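Archaeal flagellar ATP-binding protein FlaH (Methanocaldococcus jannaschii DSM 2661, PDB 4WIA) probably is an ATP-binding P-loop protein of the KaiC type that forms part of the archaellum and may regulate its assembly. Local coordinates at residues A[7-12]-A[44-49]; A[30-35]-A[184-189]; A[76-81]-A[220-225]; A[194-199]-A[214-219]. One frame throughout, in Å; residues are numbered along the deposited sequence.

Contact 1: residues A[7-12]-A[44-49]. With SO4 (sulfate ion), chain D.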
loop_
_atom_site.group_PDB
_atom_site.type_symbol
_atom_site.label_atom_id
_atom_site.label_comp_id
_atom_site.label_asym_id
_atom_site.label_seq_id
_atom_site.Cartn_x
_atom_site.Cartn_y
_atom_site.Cartn_z
ATOM N N ALA A 7 6.492 9.826 -8.411
ATOM C CA ALA A 7 6.662 9.095 -7.212
ATOM C C ALA A 7 5.579 9.493 -6.194
ATOM O O ALA A 7 5.387 10.664 -5.939
ATOM C CB ALA A 7 8.019 9.386 -6.637
ATOM N N ARG A 8 4.922 8.496 -5.620
ATOM C CA ARG A 8 3.797 8.702 -4.716
ATOM C C ARG A 8 4.177 8.839 -3.273
ATOM O O ARG A 8 5.091 8.186 -2.773
ATOM C CB ARG A 8 2.850 7.594 -4.924
ATOM C CG ARG A 8 2.345 7.603 -6.366
ATOM C CD ARG A 8 0.974 6.998 -6.414
ATOM N NE ARG A 8 -0.067 8.043 -6.451
ATOM C CZ ARG A 8 -1.348 7.827 -6.183
ATOM N NH1 ARG A 8 -1.747 6.608 -5.811
ATOM N NH2 ARG A 8 -2.226 8.835 -6.229
ATOM N N ILE A 9 3.554 9.802 -2.644
ATOM C CA ILE A 9 3.772 10.113 -1.267
ATOM C C ILE A 9 2.443 10.024 -0.450
ATOM O O ILE A 9 2.408 10.452 0.715
ATOM C CB ILE A 9 4.351 11.532 -1.105
ATOM C CG1 ILE A 9 3.476 12.551 -1.819
ATOM C CG2 ILE A 9 5.749 11.605 -1.665
ATOM C CD1 ILE A 9 3.160 13.771 -1.001
ATOM N N ASP A 10 1.427 9.414 -1.029
ATOM C CA ASP A 10 0.093 9.420 -0.472
ATOM C C ASP A 10 -0.034 8.826 0.904
ATOM O O ASP A 10 0.392 7.740 1.127
ATOM C CB ASP A 10 -0.806 8.560 -1.335
ATOM C CG ASP A 10 -0.704 8.854 -2.778
ATOM O OD1 ASP A 10 0.276 9.384 -3.267
ATOM O OD2 ASP A 10 -1.633 8.516 -3.455
ATOM N N LEU A 11 -0.723 9.523 1.785
ATOM C CA LEU A 11 -1.194 8.978 3.034
ATOM C C LEU A 11 -2.668 9.240 3.257
ATOM O O LEU A 11 -3.226 10.240 2.794
ATOM C CB LEU A 11 -0.411 9.643 4.171
ATOM C CG LEU A 11 1.101 9.520 4.158
ATOM C CD1 LEU A 11 1.677 10.240 5.350
ATOM C CD2 LEU A 11 1.532 8.075 4.225
ATOM N N SER A 12 -3.306 8.371 4.032
ATOM C CA SER A 12 -4.682 8.563 4.350
ATOM C C SER A 12 -4.916 9.888 5.082
ATOM O O SER A 12 -5.926 10.541 4.864
ATOM C CB SER A 12 -5.211 7.418 5.209
ATOM O OG SER A 12 -5.326 6.200 4.510
ATOM N N CYS A 44 10.607 17.152 5.353
ATOM C CA CYS A 44 11.406 16.046 4.794
ATOM C C CYS A 44 10.954 14.750 5.341
ATOM O O CYS A 44 10.926 13.755 4.661
ATOM C CB CYS A 44 12.924 16.217 5.140
ATOM S SG CYS A 44 13.712 17.579 4.257
ATOM N N GLN A 45 10.599 14.774 6.618
ATOM C CA GLN A 45 10.139 13.567 7.339
ATOM C C GLN A 45 8.808 13.049 6.824
ATOM O O GLN A 45 8.669 11.850 6.606
ATOM C CB GLN A 45 10.092 13.871 8.822
ATOM C CG GLN A 45 11.476 13.911 9.404
ATOM C CD GLN A 45 11.617 14.747 10.655
ATOM O OE1 GLN A 45 10.645 15.076 11.354
ATOM N NE2 GLN A 45 12.890 15.062 10.986
ATOM N N ARG A 46 7.865 13.971 6.575
ATOM C CA ARG A 46 6.578 13.614 5.952
ATOM C C ARG A 46 6.805 13.019 4.561
ATOM O O ARG A 46 6.177 12.001 4.180
ATOM C CB ARG A 46 5.664 14.835 5.847
ATOM C CG ARG A 46 4.521 14.712 4.826
ATOM C CD ARG A 46 3.503 13.657 5.256
ATOM N NE ARG A 46 2.405 13.508 4.295
ATOM C CZ ARG A 46 2.443 12.783 3.181
ATOM N NH1 ARG A 46 3.549 12.160 2.813
ATOM N NH2 ARG A 46 1.367 12.681 2.429
ATOM N N LEU A 47 7.664 13.672 3.789
ATOM C CA LEU A 47 7.929 13.143 2.436
ATOM C C LEU A 47 8.552 11.764 2.507
ATOM O O LEU A 47 8.140 10.842 1.807
ATOM C CB LEU A 47 8.814 14.112 1.671
ATOM C CG LEU A 47 8.048 15.386 1.303
ATOM C CD1 LEU A 47 8.983 16.448 0.758
ATOM C CD2 LEU A 47 6.930 15.103 0.291
ATOM N N ALA A 48 9.561 11.607 3.383
ATOM C CA ALA A 48 10.202 10.315 3.549
ATOM C C ALA A 48 9.234 9.228 3.962
ATOM O O ALA A 48 9.219 8.150 3.390
ATOM C CB ALA A 48 11.341 10.419 4.562
ATOM N N TYR A 49 8.390 9.501 4.954
ATOM C CA TYR A 49 7.363 8.513 5.343
ATOM C C TYR A 49 6.412 8.151 4.217
ATOM O O TYR A 49 6.095 6.980 4.032
ATOM C CB TYR A 49 6.597 9.014 6.556
ATOM C CG TYR A 49 5.698 7.970 7.209
ATOM C CD1 TYR A 49 6.240 6.920 7.901
ATOM C CD2 TYR A 49 4.315 8.030 7.089
ATOM C CE1 TYR A 49 5.442 5.958 8.459
ATOM C CE2 TYR A 49 3.492 7.067 7.674
ATOM C CZ TYR A 49 4.064 6.045 8.354
ATOM O OH TYR A 49 3.261 5.131 8.904
HETATM S S SO4 D . -1.716 6.855 6.885
HETATM O O1 SO4 D . -2.707 6.005 7.582
HETATM O O2 SO4 D . -2.082 8.279 7.054
HETATM O O3 SO4 D . -0.372 6.619 7.459
HETATM O O4 SO4 D . -1.702 6.517 5.444
#
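The guanidinium of Arg46 meets Leu11 with one face and Ile9 with its edge. Leu11 CD1 sits over the centre of that face, 3.4 Å from Arg46 CZ, while the carbonyl oxygen of Ile9 lies near the guanidinium plane and is gripped end-on by two nitrogens. Arg46 NH1 donates to Ile9 O at 2.9 Å and lies in the carbonyl plane; Arg46 NH2 reaches the same Ile9 O at 3.0 Å, tilted from that plane. With N-H...O angles of 144° and 141°, both bonds are bent, as expected when one acceptor is shared, and together they fix the rotation of the group. The bend of the arginine chain at chi2 (67°) turns its end from the helix toward the loop. The edge of the Tyr49 ring receives the same methyl, Leu11 CD1 standing 3.9 Å from Tyr49 CD2, and a sulfate oxygen lies there too. That sulfate, probably from the crystallisation liquor, takes a hydrogen bond from Ser12 N to its O4 (2.8 Å) and is also held by Arg13 and by Lys84 and Arg55 of the second subunit. Ile9 CG2 lies alongside Leu47 CD2 at 4.2 Å. Arg46 NE has its own salt bridge to Asp14, so the guanidinium joins helix 40-53 to the loop between strand 6-7 and helix 16-19, with Leu16 of the latter helix packed against both Ile9 and Arg46.

Contact 2: residues A[30-35]-A[184-189]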
loop_
_atom_site.group_PDB
_atom_site.type_symbol
_atom_site.label_atom_id
_atom_site.label_comp_id
_atom_site.label_asym_id
_atom_site.label_seq_id
_atom_site.Cartn_x
_atom_site.Cartn_y
_atom_site.Cartn_z
ATOM N N ILE A 30 14.699 18.919 -5.112
ATOM C CA ILE A 30 13.869 19.742 -4.321
ATOM C C ILE A 30 14.732 20.451 -3.308
ATOM O O ILE A 30 15.476 19.831 -2.565
ATOM C CB ILE A 30 12.857 18.879 -3.546
ATOM C CG1 ILE A 30 12.123 17.944 -4.510
ATOM C CG2 ILE A 30 11.880 19.770 -2.787
ATOM C CD1 ILE A 30 10.955 17.189 -3.905
ATOM N N ILE A 31 14.645 21.752 -3.285
ATOM C CA ILE A 31 15.330 22.536 -2.284
ATOM C C ILE A 31 14.316 23.156 -1.340
ATOM O O ILE A 31 13.410 23.860 -1.770
ATOM C CB ILE A 31 16.159 23.674 -2.954
ATOM C CG1 ILE A 31 17.210 23.070 -3.877
ATOM C CG2 ILE A 31 16.825 24.547 -1.889
ATOM C CD1 ILE A 31 18.226 22.191 -3.184
ATOM N N ILE A 32 14.477 22.899 -0.061
ATOM C CA ILE A 32 13.642 23.492 0.950
ATOM C C ILE A 32 14.412 24.500 1.742
ATOM O O ILE A 32 15.294 24.143 2.487
ATOM C CB ILE A 32 13.064 22.425 1.866
ATOM C CG1 ILE A 32 12.337 21.354 1.008
ATOM C CG2 ILE A 32 12.080 23.084 2.820
ATOM C CD1 ILE A 32 11.898 20.125 1.803
ATOM N N GLU A 33 14.116 25.768 1.530
ATOM C CA GLU A 33 14.937 26.837 2.032
ATOM C C GLU A 33 14.145 27.648 3.027
ATOM O O GLU A 33 13.069 28.179 2.697
ATOM C CB GLU A 33 15.396 27.749 0.867
ATOM C CG GLU A 33 16.019 29.084 1.321
ATOM C CD GLU A 33 16.548 29.975 0.214
ATOM O OE1 GLU A 33 16.302 29.697 -0.979
ATOM O OE2 GLU A 33 17.259 30.965 0.556
ATOM N N GLY A 34 14.698 27.838 4.219
ATOM C CA GLY A 34 14.054 28.681 5.209
ATOM C C GLY A 34 14.911 28.708 6.446
ATOM O O GLY A 34 15.784 27.871 6.616
ATOM N N GLU A 35 14.611 29.642 7.330
ATOM C CA GLU A 35 15.328 29.771 8.575
ATOM C C GLU A 35 15.050 28.635 9.575
ATOM O O GLU A 35 14.193 27.772 9.366
ATOM C CB GLU A 35 14.995 31.113 9.214
ATOM C CG GLU A 35 15.319 32.257 8.290
ATOM C CD GLU A 35 15.426 33.583 8.989
ATOM O OE1 GLU A 35 15.436 34.598 8.268
ATOM O OE2 GLU A 35 15.510 33.605 10.232
ATOM N N ILE A 184 11.033 25.270 -2.606
ATOM C CA ILE A 184 10.050 25.507 -1.610
ATOM C C ILE A 184 10.665 26.350 -0.532
ATOM O O ILE A 184 11.711 25.992 0.036
ATOM C CB ILE A 184 9.582 24.204 -0.953
ATOM C CG1 ILE A 184 9.063 23.252 -1.999
ATOM C CG2 ILE A 184 8.506 24.509 0.068
ATOM C CD1 ILE A 184 8.788 21.855 -1.455
ATOM N N ARG A 185 10.009 27.453 -0.205
ATOM C CA ARG A 185 10.456 28.305 0.886
ATOM C C ARG A 185 9.528 28.218 2.076
ATOM O O ARG A 185 8.314 28.361 1.927
ATOM C CB ARG A 185 10.590 29.752 0.402
ATOM C CG ARG A 185 10.877 30.757 1.502
ATOM C CD ARG A 185 11.343 32.068 0.938
ATOM N NE ARG A 185 11.108 33.161 1.867
ATOM C CZ ARG A 185 11.976 33.604 2.789
ATOM N NH1 ARG A 185 13.192 33.073 2.942
ATOM N NH2 ARG A 185 11.617 34.615 3.576
ATOM N N THR A 186 10.106 28.011 3.255
ATOM C CA THR A 186 9.346 27.875 4.491
ATOM C C THR A 186 9.500 29.087 5.400
ATOM O O THR A 186 10.578 29.652 5.469
ATOM C CB THR A 186 9.745 26.620 5.268
ATOM O OG1 THR A 186 11.139 26.617 5.518
ATOM C CG2 THR A 186 9.412 25.401 4.478
ATOM N N GLU A 187 8.401 29.477 6.066
ATOM C CA GLU A 187 8.396 30.501 7.118
ATOM C C GLU A 187 7.369 30.178 8.201
ATOM O O GLU A 187 6.504 29.317 8.038
ATOM C CB GLU A 187 8.086 31.909 6.585
ATOM C CG GLU A 187 9.140 32.460 5.618
ATOM C CD GLU A 187 9.188 33.980 5.421
ATOM O OE1 GLU A 187 9.190 34.820 6.336
ATOM O OE2 GLU A 187 9.290 34.369 4.264
ATOM N N LEU A 188 7.489 30.891 9.302
ATOM C CA LEU A 188 6.503 30.867 10.333
ATOM C C LEU A 188 5.691 32.131 10.213
ATOM O O LEU A 188 6.198 33.158 9.795
ATOM C CB LEU A 188 7.148 30.858 11.710
ATOM C CG LEU A 188 7.840 29.579 12.145
ATOM C CD1 LEU A 188 8.402 29.816 13.550
ATOM C CD2 LEU A 188 6.927 28.364 12.136
ATOM N N PHE A 189 4.413 32.046 10.552
ATOM C CA PHE A 189 3.574 33.229 10.644
ATOM C C PHE A 189 2.466 32.913 11.621
ATOM O O PHE A 189 2.185 31.741 11.906
ATOM C CB PHE A 189 3.018 33.624 9.273
ATOM C CG PHE A 189 1.892 32.720 8.787
ATOM C CD1 PHE A 189 2.134 31.415 8.398
ATOM C CD2 PHE A 189 0.598 33.194 8.735
ATOM C CE1 PHE A 189 1.120 30.605 7.948
ATOM C CE2 PHE A 189 -0.430 32.385 8.302
ATOM C CZ PHE A 189 -0.173 31.092 7.907
#
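Ile184, Glu33 and Thr186 lose the most surface where strands 30-33 and 184-189 run side by side, parallel, their short axes 4.7 Å apart and 22° from exact alignment. Ile184 is held through both its backbone polar atoms: its N donates to Ile31 O at 2.9 Å and its O accepts from Glu33 N at 2.8 Å, both bonds nearly straight. On the sheet face shared with Ile32, Ile184 CD1 reaches back to Ile30 CG2 (4.0 Å), the two side chains lying alongside and pointing the same way. Glu33 continues the pairing from the following bridge, its O taking Thr186 N at 3.0 Å from above the carbonyl plane. Its side chain leaves on the face shared with Arg185, CG anti to the backbone N (chi1 167°) and extended, and ends in a salt bridge to Arg177. Thr186 divides its two branches: CG2 touches Ile32 CG2 at 3.9 Å, whereas OG1 approaches Gly34 CA to 3.6 Å and is hydrogen-bonded to Thr38. Gly34 opens the Walker A sequence that includes Lys40 and Ser41, ATP-binding positions by similarity, and Gly34 O accepts from Lys40 NZ. Strand 29-33 lies inside the mixed sheet, between strands 182-191 and 158-163, with helix 40-53 packed on Ile32.

Contact 3: residues A[76-81]-A[220-225]. With SO4 (sulfate ion), chain G.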
loop_
_atom_site.group_PDB
_atom_site.type_symbol
_atom_site.label_atom_id
_atom_site.label_comp_id
_atom_site.label_asym_id
_atom_site.label_seq_id
_atom_site.Cartn_x
_atom_site.Cartn_y
_atom_site.Cartn_z
ATOM N N SER A 76 7.259 10.466 17.294
ATOM C CA SER A 76 6.507 11.550 17.911
ATOM C C SER A 76 5.480 12.104 16.913
ATOM O O SER A 76 4.441 12.546 17.313
ATOM C CB SER A 76 7.413 12.691 18.353
ATOM O OG SER A 76 7.940 13.387 17.218
ATOM N N LEU A 77 5.801 12.030 15.633
ATOM C CA LEU A 77 4.897 12.403 14.563
ATOM C C LEU A 77 4.012 11.256 14.063
ATOM O O LEU A 77 3.186 11.431 13.135
ATOM C CB LEU A 77 5.720 12.917 13.379
ATOM C CG LEU A 77 6.581 14.119 13.758
ATOM C CD1 LEU A 77 7.433 14.564 12.606
ATOM C CD2 LEU A 77 5.779 15.295 14.266
ATOM N N ASN A 78 4.132 10.087 14.672
ATOM C CA ASN A 78 3.416 8.960 14.158
ATOM C C ASN A 78 3.760 8.650 12.729
ATOM O O ASN A 78 2.919 8.244 11.941
ATOM C CB ASN A 78 1.920 9.225 14.271
ATOM C CG ASN A 78 1.199 8.009 14.744
ATOM O OD1 ASN A 78 0.954 7.809 15.988
ATOM N ND2 ASN A 78 1.030 7.088 13.822
ATOM N N TYR A 79 5.045 8.806 12.412
ATOM C CA TYR A 79 5.589 8.369 11.169
ATOM C C TYR A 79 6.603 7.306 11.509
ATOM O O TYR A 79 7.744 7.379 11.020
ATOM C CB TYR A 79 6.373 9.497 10.463
ATOM C CG TYR A 79 5.601 10.664 9.944
ATOM C CD1 TYR A 79 4.265 10.540 9.548
ATOM C CD2 TYR A 79 6.189 11.920 9.880
ATOM C CE1 TYR A 79 3.567 11.609 9.047
ATOM C CE2 TYR A 79 5.472 13.021 9.428
ATOM C CZ TYR A 79 4.166 12.848 9.005
ATOM O OH TYR A 79 3.436 13.931 8.569
ATOM N N SER A 80 6.241 6.298 12.276
ATOM C CA SER A 80 7.265 5.429 12.789
ATOM C C SER A 80 7.903 4.548 11.667
ATOM O O SER A 80 7.251 4.071 10.750
ATOM C CB SER A 80 6.768 4.651 14.014
ATOM O OG SER A 80 6.051 3.502 13.605
ATOM N N ILE A 81 9.236 4.426 11.710
ATOM C CA ILE A 81 9.981 3.802 10.602
ATOM C C ILE A 81 10.943 2.694 11.043
ATOM O O ILE A 81 11.934 2.413 10.372
ATOM C CB ILE A 81 10.708 4.855 9.807
ATOM C CG1 ILE A 81 11.398 5.942 10.674
ATOM C CG2 ILE A 81 9.706 5.537 8.848
ATOM C CD1 ILE A 81 12.457 5.495 11.653
ATOM N N GLU A 220 1.617 18.570 14.393
ATOM C CA GLU A 220 0.776 18.113 15.498
ATOM C C GLU A 220 1.304 16.795 16.046
ATOM O O GLU A 220 1.651 15.875 15.257
ATOM C CB GLU A 220 -0.711 17.946 15.057
ATOM C CG GLU A 220 -1.462 19.227 14.688
ATOM C CD GLU A 220 -1.788 20.143 15.840
ATOM O OE1 GLU A 220 -1.335 19.894 16.973
ATOM O OE2 GLU A 220 -2.529 21.119 15.589
ATOM N N PRO A 221 1.393 16.698 17.390
ATOM C CA PRO A 221 1.795 15.432 18.050
ATOM C C PRO A 221 0.977 14.237 17.525
ATOM O O PRO A 221 -0.265 14.338 17.423
ATOM C CB PRO A 221 1.514 15.679 19.557
ATOM C CG PRO A 221 1.384 17.152 19.721
ATOM C CD PRO A 221 1.163 17.791 18.362
ATOM N N LYS A 222 1.683 13.160 17.136
ATOM C CA LYS A 222 1.075 11.870 16.723
ATOM C C LYS A 222 0.197 11.936 15.457
ATOM O O LYS A 222 -0.654 11.041 15.200
ATOM C CB LYS A 222 0.286 11.248 17.899
ATOM C CG LYS A 222 1.071 11.094 19.184
ATOM C CD LYS A 222 2.329 10.247 18.992
ATOM C CE LYS A 222 2.092 8.746 19.268
ATOM N NZ LYS A 222 2.287 7.783 18.123
ATOM N N ILE A 223 0.403 13.015 14.693
ATOM C CA ILE A 223 -0.174 13.186 13.363
ATOM C C ILE A 223 0.946 13.551 12.382
ATOM O O ILE A 223 1.137 12.914 11.344
ATOM C CB ILE A 223 -1.227 14.325 13.359
ATOM C CG1 ILE A 223 -2.404 13.963 14.263
ATOM C CG2 ILE A 223 -1.663 14.649 11.920
ATOM C CD1 ILE A 223 -3.392 15.098 14.480
ATOM N N GLY A 224 1.734 14.554 12.768
ATOM C CA GLY A 224 2.774 15.081 11.924
ATOM C C GLY A 224 2.175 16.339 11.350
ATOM O O GLY A 224 1.566 17.143 12.060
ATOM N N ILE A 225 2.402 16.501 10.058
ATOM C CA ILE A 225 1.910 17.613 9.320
ATOM C C ILE A 225 0.373 17.511 9.317
ATOM O O ILE A 225 -0.177 16.543 8.796
ATOM C CB ILE A 225 2.416 17.516 7.857
ATOM C CG1 ILE A 225 3.855 17.882 7.717
ATOM C CG2 ILE A 225 1.716 18.476 6.928
ATOM C CD1 ILE A 225 4.709 16.955 8.485
HETATM S S SO4 G . 7.101 0.166 13.065
HETATM O O1 SO4 G . 7.485 1.546 13.227
HETATM O O2 SO4 G . 5.729 0.117 12.654
HETATM O O3 SO4 G . 7.291 -0.540 14.314
HETATM O O4 SO4 G . 7.740 -0.533 11.986
HETATM O O HOH W 1 0.761 14.218 7.911
#
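A loop-to-loop contact joins the Schellman-capped end of helix 67-76 to the tight connection between strands 214-220 and 224-227. Three direct hydrogen bonds define it. Lys222 N donates to Ser76 O at 2.8 Å, in the carbonyl plane, tying the tip of the connection to the last helical turn. The lysine side chain then folds back, bent at chi2, chi3 and chi4, and brings NZ to Asn78 OD1; the modelled 2.5 Å between Lys222 NZ and Asn78 OD1 is too short to be taken literally, so the detail of this bond is doubtful. Asn78, the first residue beyond the helix, has positive phi (58°) and lays its CB 3.3 Å from Lys222 O. At the other end Tyr79 OH accepts from Ile225 N at 3.1 Å, with a fairly straight N-H...O angle of 159°. The same hydroxyl donates to a water (2.8 Å from Tyr79 OH) that in turn donates to Ile225 O, so the backbone of Ile225 is held on both its polar atoms. Ile225 CD1 meets the ring at its edge, 3.3 Å from Tyr79 OH. Between these anchors Leu77 CD2 lies 3.8 Å from Gly224 CA. Ile223 and Gly224 both face Glu220 as a classic beta bulge; Gly224 has positive phi (101°), and Tyr79 OH comes close to its CA. Arg13 bonds both Asn78 O and Ile223 O. Helix 40-53 packs on the contact, with Val42 and Arg46 against Ile225 and Gln45 against Leu77, while Val219 of strand 214-220 also packs on Leu77.

Contact 4: residues A[194-199]-A[214-219]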
loop_
_atom_site.group_PDB
_atom_site.type_symbol
_atom_site.label_atom_id
_atom_site.label_comp_id
_atom_site.label_asym_id
_atom_site.label_seq_id
_atom_site.Cartn_x
_atom_site.Cartn_y
_atom_site.Cartn_z
ATOM N N ASP A 194 -2.179 32.187 16.577
ATOM C CA ASP A 194 -1.662 30.848 16.432
ATOM C C ASP A 194 -0.483 30.890 15.458
ATOM O O ASP A 194 -0.491 31.615 14.476
ATOM C CB ASP A 194 -2.733 29.915 15.893
ATOM C CG ASP A 194 -3.852 29.667 16.871
ATOM O OD1 ASP A 194 -4.000 30.441 17.827
ATOM O OD2 ASP A 194 -4.598 28.693 16.675
ATOM N N LEU A 195 0.550 30.129 15.765
ATOM C CA LEU A 195 1.742 30.094 14.963
ATOM C C LEU A 195 1.662 28.916 13.996
ATOM O O LEU A 195 1.271 27.834 14.376
ATOM C CB LEU A 195 2.926 30.051 15.916
ATOM C CG LEU A 195 4.374 30.167 15.435
ATOM C CD1 LEU A 195 5.345 30.730 16.482
ATOM C CD2 LEU A 195 4.810 28.789 14.989
ATOM N N LYS A 196 1.981 29.140 12.719
ATOM C CA LYS A 196 1.804 28.126 11.675
ATOM C C LYS A 196 2.981 28.160 10.771
ATOM O O LYS A 196 3.701 29.150 10.751
ATOM C CB LYS A 196 0.559 28.424 10.835
ATOM C CG LYS A 196 -0.747 28.273 11.632
ATOM C CD LYS A 196 -1.989 28.330 10.732
ATOM C CE LYS A 196 -2.659 29.668 10.850
ATOM N NZ LYS A 196 -3.734 29.860 9.839
ATOM N N ASN A 197 3.158 27.094 10.000
ATOM C CA ASN A 197 4.160 27.059 8.976
ATOM C C ASN A 197 3.562 27.337 7.627
ATOM O O ASN A 197 2.416 26.979 7.371
ATOM C CB ASN A 197 4.775 25.702 8.939
ATOM C CG ASN A 197 5.271 25.284 10.294
ATOM O OD1 ASN A 197 4.474 25.005 11.183
ATOM N ND2 ASN A 197 6.584 25.217 10.458
ATOM N N LEU A 198 4.317 28.000 6.765
ATOM C CA LEU A 198 3.905 28.142 5.397
ATOM C C LEU A 198 5.021 27.630 4.562
ATOM O O LEU A 198 6.146 28.043 4.767
ATOM C CB LEU A 198 3.621 29.605 5.054
ATOM C CG LEU A 198 3.403 29.887 3.566
ATOM C CD1 LEU A 198 2.046 29.395 3.131
ATOM C CD2 LEU A 198 3.520 31.377 3.279
ATOM N N ALA A 199 4.684 26.755 3.620
ATOM C CA ALA A 199 5.584 26.275 2.599
ATOM C C ALA A 199 5.111 26.816 1.275
ATOM O O ALA A 199 4.030 26.481 0.824
ATOM C CB ALA A 199 5.555 24.792 2.571
ATOM N N ASN A 214 0.722 28.001 -1.988
ATOM C CA ASN A 214 0.939 28.195 -0.563
ATOM C C ASN A 214 0.372 27.060 0.209
ATOM O O ASN A 214 -0.798 26.854 0.187
ATOM C CB ASN A 214 0.276 29.460 -0.133
ATOM C CG ASN A 214 0.905 30.662 -0.763
ATOM O OD1 ASN A 214 2.078 30.955 -0.524
ATOM N ND2 ASN A 214 0.148 31.365 -1.578
ATOM N N ILE A 215 1.191 26.342 0.942
ATOM C CA ILE A 215 0.691 25.232 1.753
ATOM C C ILE A 215 0.876 25.586 3.230
ATOM O O ILE A 215 1.995 25.675 3.736
ATOM C CB ILE A 215 1.394 23.939 1.392
ATOM C CG1 ILE A 215 1.120 23.590 -0.075
ATOM C CG2 ILE A 215 0.897 22.815 2.269
ATOM C CD1 ILE A 215 2.044 22.508 -0.619
ATOM N N VAL A 216 -0.240 25.862 3.917
ATOM C CA VAL A 216 -0.192 26.158 5.343
ATOM C C VAL A 216 -0.333 24.874 6.153
ATOM O O VAL A 216 -1.113 24.012 5.814
ATOM C CB VAL A 216 -1.282 27.133 5.741
ATOM C CG1 VAL A 216 -1.201 27.450 7.221
ATOM C CG2 VAL A 216 -1.173 28.405 4.902
ATOM N N PHE A 217 0.479 24.728 7.194
ATOM C CA PHE A 217 0.367 23.581 8.091
ATOM C C PHE A 217 0.815 23.912 9.491
ATOM O O PHE A 217 1.406 24.969 9.731
ATOM C CB PHE A 217 1.149 22.365 7.577
ATOM C CG PHE A 217 2.630 22.595 7.405
ATOM C CD1 PHE A 217 3.134 23.158 6.232
ATOM C CD2 PHE A 217 3.542 22.219 8.388
ATOM C CE1 PHE A 217 4.501 23.376 6.058
ATOM C CE2 PHE A 217 4.927 22.417 8.204
ATOM C CZ PHE A 217 5.400 23.005 7.039
ATOM N N ARG A 218 0.490 23.005 10.411
ATOM C CA ARG A 218 1.063 23.007 11.743
ATOM C C ARG A 218 1.551 21.579 12.007
ATOM O O ARG A 218 1.138 20.618 11.364
ATOM C CB ARG A 218 0.064 23.478 12.781
ATOM C CG ARG A 218 -1.137 22.579 12.955
ATOM C CD ARG A 218 -2.386 23.279 13.492
ATOM N NE ARG A 218 -3.606 22.623 12.976
ATOM C CZ ARG A 218 -4.047 22.721 11.710
ATOM N NH1 ARG A 218 -5.163 22.098 11.324
ATOM N NH2 ARG A 218 -3.370 23.441 10.814
ATOM N N VAL A 219 2.503 21.463 12.902
ATOM C CA VAL A 219 3.045 20.166 13.236
ATOM C C VAL A 219 2.305 19.711 14.478
ATOM O O VAL A 219 2.344 20.390 15.488
ATOM C CB VAL A 219 4.567 20.253 13.470
ATOM C CG1 VAL A 219 5.121 18.898 13.887
ATOM C CG2 VAL A 219 5.285 20.770 12.209
#
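Asn197 lies against Phe217 across a hydrogen-bonded antiparallel pair. Followed outward, its CB stands over the face of the Phe217 ring, 3.5 Å from the centroid, a CH-pi contact. CG continues across the same ring, 3.6 Å from Phe217 CE2, with the amide and ring planes only 9° apart, so the two flat groups are stacked. OD1 comes 3.4 Å from Phe217 O, two acceptors side by side without a bond, and ND2 donates instead to Thr38 O in the P-loop. The phenyl ring gets there because chi1 of Phe217 (60°) sets CG between the backbone N and carbonyl carbon, leaning it over the neighbouring strand; its edge then receives Ala199 CB, 3.9 Å from Phe217 CE1. The backbones are paired twice: Asn197 N to Phe217 O at 2.8 Å and the return bond, then Ala199 N to Ile215 O at 2.9 Å and its return. On the other face, Leu198 CD1 packs on Val216 CG2 (3.8 Å) and Lys196 CD touches Val216 CG1. Lys196, an ATP-binding position by similarity, ends in a salt bridge with Glu228. The angle of 136° between the short strand directions shows a strong twist. The arrangement is a beta hairpin of strands 194-204 and 214-220, which extends the parallel core of this P-loop NTPase fold with antiparallel strands and brings Asn197 within bonding reach of the P-loop.

Overall arrangement
Helix 40-53 and the mixed sheet link the four contacts. Contacts 2 and 4 lie in neighbouring strands, centres 11 Å apart, with Phe189 O and Lys196 N probably hydrogen-bonded at 2.7 Å. Both approach the ATP site assigned by similarity: the side chain of Thr186 is about 3 Å from those of Thr38 and Lys40, and that of Asn197 about 5 Å from that of Thr38. Contact 3 follows contact 4 across the sheet, where Leu77 CD2 lies 3.7 Å from Val219 CG1. Contact 1 meets contact 3 through Arg46 CD and Tyr79 OH, 3.3 Å apart, and through the Tyr49 and Tyr79 rings, whose planes are about 25° apart; both border the second subunit. Contact 1 also reaches contact 2, Cys44 SG to Ile32 CD1 at 4.0 Å.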